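Local structure of farnesyltransferase, putative (Trypanosoma cruzi, 3WCA) at residues A[40-43]-A[44-48]; A[66-69]-A[70-73]; A[189-192]-A[193-197]; A[206-209]-A[210-213]; A[347-350]-A[351-355]. The protein probably catalyses the head-to-head condensation of two farnesyl diphosphate molecules into squalene, with magnesium as metal cofactor and NADPH or NADH as reductant. The protein carries 1 engineered substitution. All blocks are in the same frame, centred on the assembly; numbering follows the deposited sequence.

In the fold
Each of the five contacts is local, joining residues within about a turn of each other, so none closes a long loop; they follow in series along the chain and neither nest nor cross. Contact 1 lies on helix 40-45, beside the farnesyl thiodiphosphate, and contact 2 at the end of the next helix, 51-72, where magnesium binds. Contact 3 opens helix 191-207 next to the ligand's hydrocarbon tail, and contact 4 sits at the other end of that helix, where the chain turns into helix 209-213. Contact 5, on helix 347-362, lies some 37 Å, centre to centre, from contact 2, on the opposite side of the chain's centre.

Contact 1 of 5, residues A[40-43]-A[44-48]; sequences RSFA and VVIME. With FPS (S-[(2E,6E)-3,7,11-trimethyldodeca-2,6,10-trienyl] trihydrogen thiodiphosphate), chain E.
F42 and I46 touch one turn apart at helix 40-45, CE2 of the phenyl ring lying 4.0 Å from CD1 of the isoleucine. The two side chains slant across one another. In F42 the ring leaves the backbone on the far side from N (chi1 -163°), which swings it back toward I46 although its CB starts out away from residues 44-48. The C9 methyl of the farnesyl chain comes to the same ring at a slant. At the root of the side chain, CB of F42 lies 3.6 Å from the diphosphate oxygen O2A, and CB of S41 is equally close, 3.6 Å, to the bridging O3A. Helix 40-45 thus forms part of the pocket that holds the farnesyl thiodiphosphate in this all-helical isoprenoid synthase, and F42 adds to that wall by stacking on Y61 of helix 51-72. The backbone holds the turn through I46 N, which reaches F42 O at 2.8 Å with a bond nearly in line with the carbonyl. V44 N instead meets S41 O at 3.2 Å from above the carbonyl plane, as the helix passes into the 3-10 turn of 46-48. V44 sets CG2 3.1 Å from R40 O. In M47, chi1 (-67°) places CG 3.5 Å from A43 O, and the bend at chi2 turns the chain so that the methyl CE also comes near that oxygen.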
# COMPACT_ATOMS: atom_id res chain seq x y z
N ARG A 40 3.67 -5.80 -11.50
CA ARG A 40 4.66 -5.06 -12.28
C ARG A 40 5.15 -3.80 -11.57
O ARG A 40 6.31 -3.41 -11.73
CB ARG A 40 4.05 -4.71 -13.64
CG ARG A 40 5.01 -4.05 -14.61
CD ARG A 40 4.56 -4.33 -16.04
NE ARG A 40 4.66 -5.75 -16.34
CZ ARG A 40 4.25 -6.31 -17.48
NH1 ARG A 40 4.39 -7.62 -17.65
NH2 ARG A 40 3.70 -5.57 -18.43
N SER A 41 4.29 -3.17 -10.78
CA SER A 41 4.64 -1.96 -10.06
C SER A 41 5.80 -2.17 -9.08
O SER A 41 6.88 -1.59 -9.23
CB SER A 41 3.43 -1.43 -9.29
OG SER A 41 3.75 -0.25 -8.56
N PHE A 42 5.56 -3.01 -8.08
CA PHE A 42 6.55 -3.32 -7.06
C PHE A 42 7.81 -3.94 -7.66
O PHE A 42 8.92 -3.64 -7.22
CB PHE A 42 5.95 -4.31 -6.07
CG PHE A 42 6.69 -4.40 -4.77
CD1 PHE A 42 6.63 -3.37 -3.85
CD2 PHE A 42 7.43 -5.54 -4.46
CE1 PHE A 42 7.29 -3.46 -2.63
CE2 PHE A 42 8.10 -5.64 -3.24
CZ PHE A 42 8.02 -4.60 -2.32
N ALA A 43 7.63 -4.80 -8.65
CA ALA A 43 8.73 -5.49 -9.31
C ALA A 43 9.74 -4.57 -9.98
O ALA A 43 10.84 -5.00 -10.32
CB ALA A 43 8.19 -6.52 -10.33
N VAL A 44 9.38 -3.31 -10.18
CA VAL A 44 10.31 -2.38 -10.79
C VAL A 44 11.05 -1.69 -9.66
O VAL A 44 12.28 -1.62 -9.64
CB VAL A 44 9.59 -1.30 -11.63
CG1 VAL A 44 10.61 -0.29 -12.14
CG2 VAL A 44 8.86 -1.94 -12.80
N VAL A 45 10.28 -1.18 -8.70
CA VAL A 45 10.85 -0.47 -7.58
C VAL A 45 11.79 -1.32 -6.75
O VAL A 45 12.81 -0.84 -6.27
CB VAL A 45 9.74 0.07 -6.66
CG1 VAL A 45 10.33 0.96 -5.59
CG2 VAL A 45 8.72 0.84 -7.49
N ILE A 46 11.44 -2.60 -6.58
CA ILE A 46 12.26 -3.49 -5.79
C ILE A 46 13.68 -3.61 -6.35
O ILE A 46 14.61 -3.92 -5.62
CB ILE A 46 11.61 -4.89 -5.69
CG1 ILE A 46 12.21 -5.66 -4.51
CG2 ILE A 46 11.81 -5.66 -7.00
CD1 ILE A 46 11.70 -7.09 -4.39
N MET A 47 13.85 -3.33 -7.64
CA MET A 47 15.16 -3.44 -8.26
C MET A 47 16.15 -2.38 -7.77
O MET A 47 17.35 -2.49 -8.02
CB MET A 47 15.03 -3.37 -9.78
CG MET A 47 14.31 -4.57 -10.39
SD MET A 47 15.05 -6.17 -9.88
CE MET A 47 13.62 -7.27 -10.00
N GLU A 48 15.64 -1.38 -7.07
CA GLU A 48 16.46 -0.31 -6.49
C GLU A 48 17.31 -0.87 -5.34
O GLU A 48 18.36 -0.33 -5.00
CB GLU A 48 15.58 0.81 -5.92
CG GLU A 48 14.80 1.65 -6.94
CD GLU A 48 15.71 2.30 -7.98
OE1 GLU A 48 16.87 2.63 -7.64
OE2 GLU A 48 15.26 2.50 -9.12
C1 FPS E . -0.73 -3.08 -3.56
S1 FPS E . 0.24 -4.33 -4.53
C2 FPS E . -0.09 -2.89 -2.15
C3 FPS E . 0.05 -1.75 -1.36
C4 FPS E . -0.45 -0.38 -1.75
C5 FPS E . 0.76 -1.91 -0.04
C6 FPS E . 2.31 -2.09 -0.06
C7 FPS E . 2.86 -1.29 1.10
C8 FPS E . 4.12 -0.87 1.27
C10 FPS E . 4.40 -0.08 2.56
C9 FPS E . 5.25 -1.15 0.28
C11 FPS E . 5.54 0.91 2.40
C12 FPS E . 6.08 1.27 3.76
C13 FPS E . 7.37 1.57 4.04
C14 FPS E . 8.48 1.59 2.99
C15 FPS E . 7.71 1.91 5.48
PA FPS E . 1.48 -3.36 -5.88
O1A FPS E . 2.35 -2.30 -5.14
O2A FPS E . 2.37 -4.42 -6.50
O3A FPS E . 0.74 -2.80 -7.28
PB FPS E . -0.62 -1.86 -7.62
O1B FPS E . -0.31 -0.79 -8.70
O2B FPS E . -1.74 -2.79 -8.22
O3B FPS E . -1.07 -1.06 -6.33

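Contact 2 of 5, residues A[66-69]-A[70-73]; sequences ALDT and VEDD
OD2 of D72 points between the two carboxylate oxygens of D68, 2.8 Å from OD1 of D68 and just as near its OD2. The two carboxylates stand almost upright to each other, their planes 79° apart. E71 adds the third group, its OE1 3.5 Å from OD1 of D68 and its plane turned by 85° against that of D68. All three residues belong to the magnesium site. D68 comes to this cluster with its carboxylate swung far from its own backbone N (chi1 -176°), toward the following turn. One shell further out, each of the other two acids has a second grip: OE2 of E71 takes a hydrogen bond from Y160, and OD1 of D72 pairs with R219. The helix backbone sets the spacing, with D72 N bonded to D68 O at 2.9 Å and E71 N to L67 O at 3.0 Å, while the side chain of L67 packs into helix 126-147. The sequence DTVED is the first aspartate-rich motif of the squalene and phytoene synthases. Oxygens that would otherwise repel one another are gathered on one side of the helix, and the bound magnesium, about 3 Å from the side chain of E71, probably offsets their repulsion.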
# COMPACT_ATOMS: atom_id res chain seq x y z
N ALA A 66 0.64 -14.11 -1.32
CA ALA A 66 -0.07 -15.38 -1.24
C ALA A 66 -1.28 -15.17 -0.30
O ALA A 66 -2.40 -15.53 -0.65
CB ALA A 66 0.85 -16.47 -0.68
N LEU A 67 -1.04 -14.57 0.87
CA LEU A 67 -2.13 -14.31 1.82
C LEU A 67 -3.25 -13.54 1.13
O LEU A 67 -4.43 -13.89 1.24
CB LEU A 67 -1.67 -13.46 3.00
CG LEU A 67 -0.74 -14.05 4.05
CD1 LEU A 67 -0.48 -13.00 5.13
CD2 LEU A 67 -1.37 -15.30 4.63
N ASP A 68 -2.85 -12.47 0.44
CA ASP A 68 -3.81 -11.63 -0.24
C ASP A 68 -4.65 -12.43 -1.22
O ASP A 68 -5.86 -12.20 -1.35
CB ASP A 68 -3.09 -10.51 -0.99
CG ASP A 68 -4.04 -9.56 -1.65
OD1 ASP A 68 -4.75 -8.83 -0.91
OD2 ASP A 68 -4.11 -9.54 -2.89
N THR A 69 -4.02 -13.37 -1.91
CA THR A 69 -4.71 -14.20 -2.88
C THR A 69 -5.80 -15.04 -2.22
O THR A 69 -6.86 -15.27 -2.81
CB THR A 69 -3.70 -15.10 -3.62
OG1 THR A 69 -2.79 -14.26 -4.36
CG2 THR A 69 -4.40 -16.03 -4.58
N VAL A 70 -5.56 -15.51 -1.00
CA VAL A 70 -6.57 -16.29 -0.30
C VAL A 70 -7.70 -15.36 0.17
O VAL A 70 -8.88 -15.65 -0.02
CB VAL A 70 -5.97 -17.03 0.92
CG1 VAL A 70 -7.08 -17.74 1.71
CG2 VAL A 70 -4.93 -18.04 0.46
N GLU A 71 -7.33 -14.23 0.76
CA GLU A 71 -8.31 -13.28 1.25
C GLU A 71 -9.23 -12.74 0.15
O GLU A 71 -10.43 -12.54 0.39
CB GLU A 71 -7.61 -12.10 1.92
CG GLU A 71 -8.54 -10.94 2.27
CD GLU A 71 -7.79 -9.65 2.56
OE1 GLU A 71 -6.84 -9.33 1.81
OE2 GLU A 71 -8.16 -8.95 3.52
N ASP A 72 -8.69 -12.53 -1.04
CA ASP A 72 -9.47 -11.98 -2.15
C ASP A 72 -10.27 -12.94 -3.01
O ASP A 72 -11.11 -12.50 -3.79
CB ASP A 72 -8.58 -11.11 -3.05
CG ASP A 72 -8.09 -9.85 -2.34
OD1 ASP A 72 -8.89 -9.24 -1.61
OD2 ASP A 72 -6.91 -9.47 -2.53
N ASP A 73 -10.01 -14.24 -2.91
CA ASP A 73 -10.77 -15.18 -3.73
C ASP A 73 -12.17 -15.28 -3.14
O ASP A 73 -12.37 -15.91 -2.10
CB ASP A 73 -10.12 -16.56 -3.74
CG ASP A 73 -10.75 -17.47 -4.77
OD1 ASP A 73 -11.89 -17.18 -5.19
OD2 ASP A 73 -10.13 -18.49 -5.15

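Contact 3 of 5, residues A[189-192]-A[193-197]; sequences DLTN and ANHMG. With FPS (S-[(2E,6E)-3,7,11-trimethyldodeca-2,6,10-trienyl] trihydrogen thiodiphosphate), chain E.
The imidazole of H195 lies against T191 and N192. Water 2 sits 3.2 Å above the plane of the H195 ring, over its centre, while CA of N192 lies at the ring edge in plane. T191 runs alongside the histidine and lays its CG2 methyl 3.6 Å from CD2 of H195, and the amide plane of N192 is inclined by 48° to the ring. Beyond these residues H195 stacks on H263, and its ND1 is hydrogen-bonded to H260. Water 2 also ties the turn together: it donates to T191 O and accepts from ND2 of N194, whose OD1 bonds to H162. Ahead of the helix, OD1 of D189 takes two donors of T191, the backbone N at 2.7 Å and the hydroxyl OG1, which meets the syn lone pair of D189 OD1. The first of these bonds makes an Asx turn, and L190 occupies the N-cap position of helix 191-207. On the other side of the helix the farnesyl tail takes over. CB of M196 is 3.6 Å from the ligand's C15, and bends at chi2 (-88°) and chi3 bring the methyl CE of M196 back to 3.8 Å from C14. CA of G197 lies 3.8 Å from C10, where no side chain intervenes. An Asx turn thus leads into helix 191-207, whose first turns, through A193, M196 and G197, line the farnesyl pocket of this all-helical isoprenoid synthase.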
# COMPACT_ATOMS: atom_id res chain seq x y z
N ASP A 189 10.43 3.54 17.04
CA ASP A 189 9.00 3.82 16.96
C ASP A 189 8.55 3.60 15.52
O ASP A 189 8.93 4.35 14.62
CB ASP A 189 8.70 5.26 17.37
CG ASP A 189 7.21 5.56 17.40
OD1 ASP A 189 6.48 4.86 16.67
OD2 ASP A 189 6.78 6.48 18.12
N LEU A 190 7.73 2.57 15.33
CA LEU A 190 7.23 2.20 14.01
C LEU A 190 5.98 2.94 13.53
O LEU A 190 5.38 2.56 12.52
CB LEU A 190 6.98 0.69 13.97
CG LEU A 190 8.27 -0.14 14.09
CD1 LEU A 190 7.94 -1.62 14.01
CD2 LEU A 190 9.22 0.26 12.96
N THR A 191 5.59 3.99 14.24
CA THR A 191 4.41 4.76 13.88
C THR A 191 4.54 5.33 12.46
O THR A 191 3.67 5.12 11.62
CB THR A 191 4.20 5.93 14.86
OG1 THR A 191 4.05 5.40 16.19
CG2 THR A 191 2.96 6.73 14.50
N ASN A 192 5.64 6.02 12.20
CA ASN A 192 5.85 6.60 10.88
C ASN A 192 5.96 5.55 9.79
O ASN A 192 5.62 5.82 8.65
CB ASN A 192 7.08 7.51 10.88
CG ASN A 192 6.84 8.78 11.65
OD1 ASN A 192 5.69 9.15 11.89
ND2 ASN A 192 7.91 9.47 12.03
N ALA A 193 6.41 4.35 10.13
CA ALA A 193 6.51 3.29 9.13
C ALA A 193 5.08 2.89 8.76
O ALA A 193 4.79 2.59 7.60
CB ALA A 193 7.25 2.09 9.69
N ASN A 194 4.20 2.89 9.75
CA ASN A 194 2.80 2.55 9.55
C ASN A 194 2.13 3.63 8.71
O ASN A 194 1.30 3.33 7.85
CB ASN A 194 2.08 2.43 10.90
CG ASN A 194 0.66 1.96 10.75
OD1 ASN A 194 0.41 0.80 10.43
ND2 ASN A 194 -0.28 2.87 10.96
N HIS A 195 2.47 4.89 8.98
CA HIS A 195 1.94 6.00 8.21
C HIS A 195 2.32 5.80 6.73
O HIS A 195 1.50 6.00 5.84
CB HIS A 195 2.52 7.32 8.71
CG HIS A 195 1.83 7.87 9.92
ND1 HIS A 195 0.54 8.34 9.89
CD2 HIS A 195 2.27 8.04 11.19
CE1 HIS A 195 0.20 8.78 11.10
NE2 HIS A 195 1.24 8.60 11.90
N MET A 196 3.57 5.42 6.48
CA MET A 196 4.07 5.20 5.13
C MET A 196 3.18 4.19 4.41
O MET A 196 2.77 4.41 3.28
CB MET A 196 5.52 4.70 5.16
CG MET A 196 6.56 5.77 5.55
SD MET A 196 7.18 6.70 4.09
CE MET A 196 8.01 5.35 3.22
N GLY A 197 2.86 3.09 5.09
CA GLY A 197 2.01 2.08 4.49
C GLY A 197 0.59 2.59 4.26
O GLY A 197 -0.01 2.30 3.23
C1 FPS E . -0.73 -3.08 -3.56
S1 FPS E . 0.24 -4.33 -4.53
C2 FPS E . -0.09 -2.89 -2.15
C3 FPS E . 0.05 -1.75 -1.36
C4 FPS E . -0.45 -0.38 -1.75
C5 FPS E . 0.76 -1.91 -0.04
C6 FPS E . 2.31 -2.09 -0.06
C7 FPS E . 2.86 -1.29 1.10
C8 FPS E . 4.12 -0.87 1.27
C10 FPS E . 4.40 -0.08 2.56
C9 FPS E . 5.25 -1.15 0.28
C11 FPS E . 5.54 0.91 2.40
C12 FPS E . 6.08 1.27 3.76
C13 FPS E . 7.37 1.57 4.04
C14 FPS E . 8.48 1.59 2.99
C15 FPS E . 7.71 1.91 5.48
PA FPS E . 1.48 -3.36 -5.88
O1A FPS E . 2.35 -2.30 -5.14
O2A FPS E . 2.37 -4.42 -6.50
O3A FPS E . 0.74 -2.80 -7.28
PB FPS E . -0.62 -1.86 -7.62
O1B FPS E . -0.31 -0.79 -8.70
O2B FPS E . -1.74 -2.79 -8.22
O3B FPS E . -1.07 -1.06 -6.33
O HOH W 1 8.60 4.51 11.94
O HOH W 2 0.56 5.41 12.07

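Contact 4 of 5, residues A[206-209]-A[210-213]; sequences IRDF and YEDI
D208 interrupts the helical path, its psi rising to 14°, yet its carbonyl accepts D212 N at 2.8 Å and F209 O accepts I213 N at 2.9 Å, so the short helix 209-213 starts at once. At the break, water 3 fills in for a direct backbone bond by donating to R207 O and accepting from Y210 N; water 4 accepts from E211 N as well. D208 itself is gripped side-on by R207. NE of the arginine meets OD1 of D208 at 2.7 Å from well above the carboxylate plane, whereas NH2 reaches OD2 at 2.9 Å along an almost straight bond (177°) on the syn side. This fork fixes the rotation of the carboxylate. D212 folds back over the same residue, its OD2 lying 3.4 Å from CB of D208. Away from the acids, F209 and I213 lie alongside each other, with CD1 of the isoleucine 3.6 Å from CZ of the ring. The phenyl swings out opposite its own N (chi1 175°) and goes on to meet the rings of W222 and F301. DFYED matches the second aspartate-rich motif of the squalene and phytoene synthases. The side chain of D208 lies about 6 Å from the bound farnesyl thiodiphosphate, and that of D212 about 9 Å from magnesium. Neither touches the metal here, and the acids probably contribute negative potential on this side of the site, partly balanced by R207.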
# COMPACT_ATOMS: atom_id res chain seq x y z
N ILE A 206 -8.64 4.98 -2.69
CA ILE A 206 -9.34 6.12 -3.24
C ILE A 206 -9.39 6.04 -4.76
O ILE A 206 -10.46 6.20 -5.36
CB ILE A 206 -8.65 7.44 -2.84
CG1 ILE A 206 -8.80 7.68 -1.34
CG2 ILE A 206 -9.24 8.60 -3.64
CD1 ILE A 206 -8.06 8.91 -0.83
N ARG A 207 -8.24 5.78 -5.38
CA ARG A 207 -8.15 5.69 -6.84
C ARG A 207 -8.97 4.55 -7.43
O ARG A 207 -9.55 4.71 -8.51
CB ARG A 207 -6.68 5.51 -7.30
CG ARG A 207 -6.51 5.35 -8.84
CD ARG A 207 -5.24 4.56 -9.23
NE ARG A 207 -5.20 3.24 -8.61
CZ ARG A 207 -4.09 2.52 -8.42
NH1 ARG A 207 -2.92 3.00 -8.82
NH2 ARG A 207 -4.15 1.34 -7.80
N ASP A 208 -9.00 3.41 -6.74
CA ASP A 208 -9.70 2.24 -7.25
C ASP A 208 -11.17 2.09 -6.85
O ASP A 208 -11.74 1.01 -7.02
CB ASP A 208 -8.95 0.96 -6.84
CG ASP A 208 -7.52 0.92 -7.38
OD1 ASP A 208 -7.26 1.56 -8.42
OD2 ASP A 208 -6.67 0.23 -6.77
N PHE A 209 -11.78 3.15 -6.34
CA PHE A 209 -13.19 3.08 -5.94
C PHE A 209 -14.12 2.43 -6.96
O PHE A 209 -14.80 1.46 -6.66
CB PHE A 209 -13.73 4.47 -5.61
CG PHE A 209 -15.21 4.48 -5.30
CD1 PHE A 209 -15.67 4.16 -4.04
CD2 PHE A 209 -16.14 4.78 -6.30
CE1 PHE A 209 -17.04 4.13 -3.77
CE2 PHE A 209 -17.51 4.76 -6.03
CZ PHE A 209 -17.95 4.43 -4.76
N TYR A 210 -14.17 2.99 -8.17
CA TYR A 210 -15.07 2.47 -9.20
C TYR A 210 -14.81 1.01 -9.54
O TYR A 210 -15.73 0.19 -9.57
CB TYR A 210 -14.96 3.30 -10.48
CG TYR A 210 -16.01 2.95 -11.52
CD1 TYR A 210 -17.36 3.17 -11.27
CD2 TYR A 210 -15.65 2.40 -12.75
CE1 TYR A 210 -18.33 2.87 -12.23
CE2 TYR A 210 -16.61 2.10 -13.71
CZ TYR A 210 -17.94 2.33 -13.44
OH TYR A 210 -18.89 2.05 -14.40
N GLU A 211 -13.55 0.70 -9.82
CA GLU A 211 -13.15 -0.66 -10.16
C GLU A 211 -13.54 -1.62 -9.04
O GLU A 211 -14.00 -2.73 -9.29
CB GLU A 211 -11.64 -0.70 -10.37
CG GLU A 211 -11.06 -2.08 -10.65
CD GLU A 211 -9.55 -2.04 -10.74
OE1 GLU A 211 -9.03 -1.20 -11.50
OE2 GLU A 211 -8.89 -2.84 -10.04
N ASP A 212 -13.36 -1.19 -7.80
CA ASP A 212 -13.70 -2.05 -6.67
C ASP A 212 -15.20 -2.26 -6.48
O ASP A 212 -15.65 -3.39 -6.23
CB ASP A 212 -13.10 -1.49 -5.37
CG ASP A 212 -11.57 -1.57 -5.34
OD1 ASP A 212 -11.01 -2.45 -6.03
OD2 ASP A 212 -10.93 -0.78 -4.62
N ILE A 213 -15.97 -1.18 -6.60
CA ILE A 213 -17.42 -1.26 -6.40
C ILE A 213 -18.13 -1.96 -7.56
O ILE A 213 -19.27 -2.41 -7.42
CB ILE A 213 -18.03 0.15 -6.20
CG1 ILE A 213 -19.38 0.04 -5.50
CG2 ILE A 213 -18.21 0.85 -7.54
CD1 ILE A 213 -19.88 1.36 -4.95
O HOH W 3 -12.33 4.62 -9.26
O HOH W 4 -11.32 2.76 -10.75

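Contact 5 of 5, residues A[347-350]-A[351-355]; sequences YDRI and EHLVN
E351 meets Y347 at both ends of its side chain. Its CB lies 3.1 Å from Y347 O, the carbonyl that also takes the backbone N of E351 in a 3.2 Å hydrogen bond from above its plane. From there CG leaves opposite the backbone N (chi1 -179°) and the chain runs out extended through CD, which takes the carboxylate to the tyrosine ring. At the tip OE2 of E351 settles over one face of the Y347 ring, displaced from its centre, at 3.8 Å from both CE2 and CZ and slightly farther from the hydroxyl OH. The carboxylate and the ring are inclined at 52°, so an oxygen rather than the flat of the group rests on the aromatic surface. On the neighbouring side of the helix, I350 and V354 slant past each other with their CG2 methyls 3.8 Å apart, and V354 N bonds to I350 O at 2.8 Å. CD1 of L353 lies 3.7 Å from NE of R349, at a slant to the guanidinium. The position of the H352 ring near R349 is doubtful, because it presses too hard on the carbonyl of R349. The buried residues lead into the protein: I350 and L353 touch A255 of helix 243-258, and V354 meets T333 and A337 of helix 322-338. This first part of helix 347-362 is thus amphipathic, with D348 and R349 exposed, and lies on the outside of an all-helical bundle, away from the bound farnesyl thiodiphosphate and the magnesium site.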
# COMPACT_ATOMS: atom_id res chain seq x y z
N TYR A 347 -12.22 23.08 1.08
CA TYR A 347 -11.23 24.15 1.02
C TYR A 347 -10.60 24.46 2.37
O TYR A 347 -9.40 24.71 2.46
CB TYR A 347 -11.85 25.42 0.44
CG TYR A 347 -10.83 26.50 0.15
CD1 TYR A 347 -9.75 26.26 -0.71
CD2 TYR A 347 -10.94 27.77 0.72
CE1 TYR A 347 -8.81 27.24 -0.99
CE2 TYR A 347 -10.00 28.77 0.45
CZ TYR A 347 -8.94 28.49 -0.41
OH TYR A 347 -8.00 29.46 -0.68
N ASP A 348 -11.42 24.46 3.41
CA ASP A 348 -10.96 24.73 4.77
C ASP A 348 -10.10 23.58 5.30
O ASP A 348 -8.96 23.78 5.71
CB ASP A 348 -12.16 24.94 5.70
CG ASP A 348 -12.76 26.33 5.56
OD1 ASP A 348 -12.90 26.81 4.42
OD2 ASP A 348 -13.11 26.92 6.61
N ARG A 349 -10.68 22.39 5.29
CA ARG A 349 -10.00 21.20 5.78
C ARG A 349 -8.78 20.82 4.95
O ARG A 349 -7.79 20.32 5.49
CB ARG A 349 -10.98 20.02 5.83
CG ARG A 349 -10.39 18.74 6.40
CD ARG A 349 -10.17 18.83 7.90
NE ARG A 349 -9.13 17.91 8.36
CZ ARG A 349 -8.80 17.73 9.64
NH1 ARG A 349 -9.42 18.42 10.59
NH2 ARG A 349 -7.83 16.88 9.96
N ILE A 350 -8.83 21.06 3.65
CA ILE A 350 -7.70 20.70 2.80
C ILE A 350 -6.54 21.68 2.97
O ILE A 350 -5.38 21.27 2.98
CB ILE A 350 -8.11 20.65 1.31
CG1 ILE A 350 -9.09 19.50 1.09
CG2 ILE A 350 -6.88 20.48 0.43
CD1 ILE A 350 -8.53 18.13 1.42
N GLU A 351 -6.86 22.96 3.12
CA GLU A 351 -5.83 23.98 3.24
C GLU A 351 -4.84 23.78 4.38
O GLU A 351 -3.63 23.86 4.16
CB GLU A 351 -6.47 25.37 3.34
CG GLU A 351 -5.43 26.49 3.45
CD GLU A 351 -6.02 27.87 3.24
OE1 GLU A 351 -5.26 28.86 3.37
OE2 GLU A 351 -7.23 27.97 2.94
N HIS A 352 -5.32 23.52 5.59
CA HIS A 352 -4.38 23.34 6.70
C HIS A 352 -3.63 22.03 6.55
O HIS A 352 -2.51 21.89 7.03
CB HIS A 352 -5.10 23.36 8.05
CG HIS A 352 -5.84 22.10 8.37
ND1 HIS A 352 -5.50 21.28 9.42
CD2 HIS A 352 -6.90 21.50 7.75
CE1 HIS A 352 -6.32 20.23 9.45
NE2 HIS A 352 -7.17 20.35 8.44
N LEU A 353 -4.23 21.06 5.87
CA LEU A 353 -3.56 19.78 5.66
C LEU A 353 -2.43 19.96 4.65
O LEU A 353 -1.38 19.33 4.78
CB LEU A 353 -4.56 18.74 5.17
CG LEU A 353 -5.52 18.26 6.26
CD1 LEU A 353 -6.65 17.48 5.63
CD2 LEU A 353 -4.76 17.41 7.25
N VAL A 354 -2.66 20.81 3.65
CA VAL A 354 -1.64 21.08 2.65
C VAL A 354 -0.50 21.84 3.32
O VAL A 354 0.67 21.53 3.11
CB VAL A 354 -2.20 21.93 1.48
CG1 VAL A 354 -1.06 22.48 0.63
CG2 VAL A 354 -3.11 21.08 0.60
N ASN A 355 -0.85 22.83 4.15
CA ASN A 355 0.15 23.62 4.85
C ASN A 355 0.99 22.77 5.79
O ASN A 355 2.19 23.01 5.93
CB ASN A 355 -0.50 24.78 5.61
CG ASN A 355 -0.99 25.88 4.68
OD1 ASN A 355 -0.23 26.40 3.86
ND2 ASN A 355 -2.27 26.24 4.79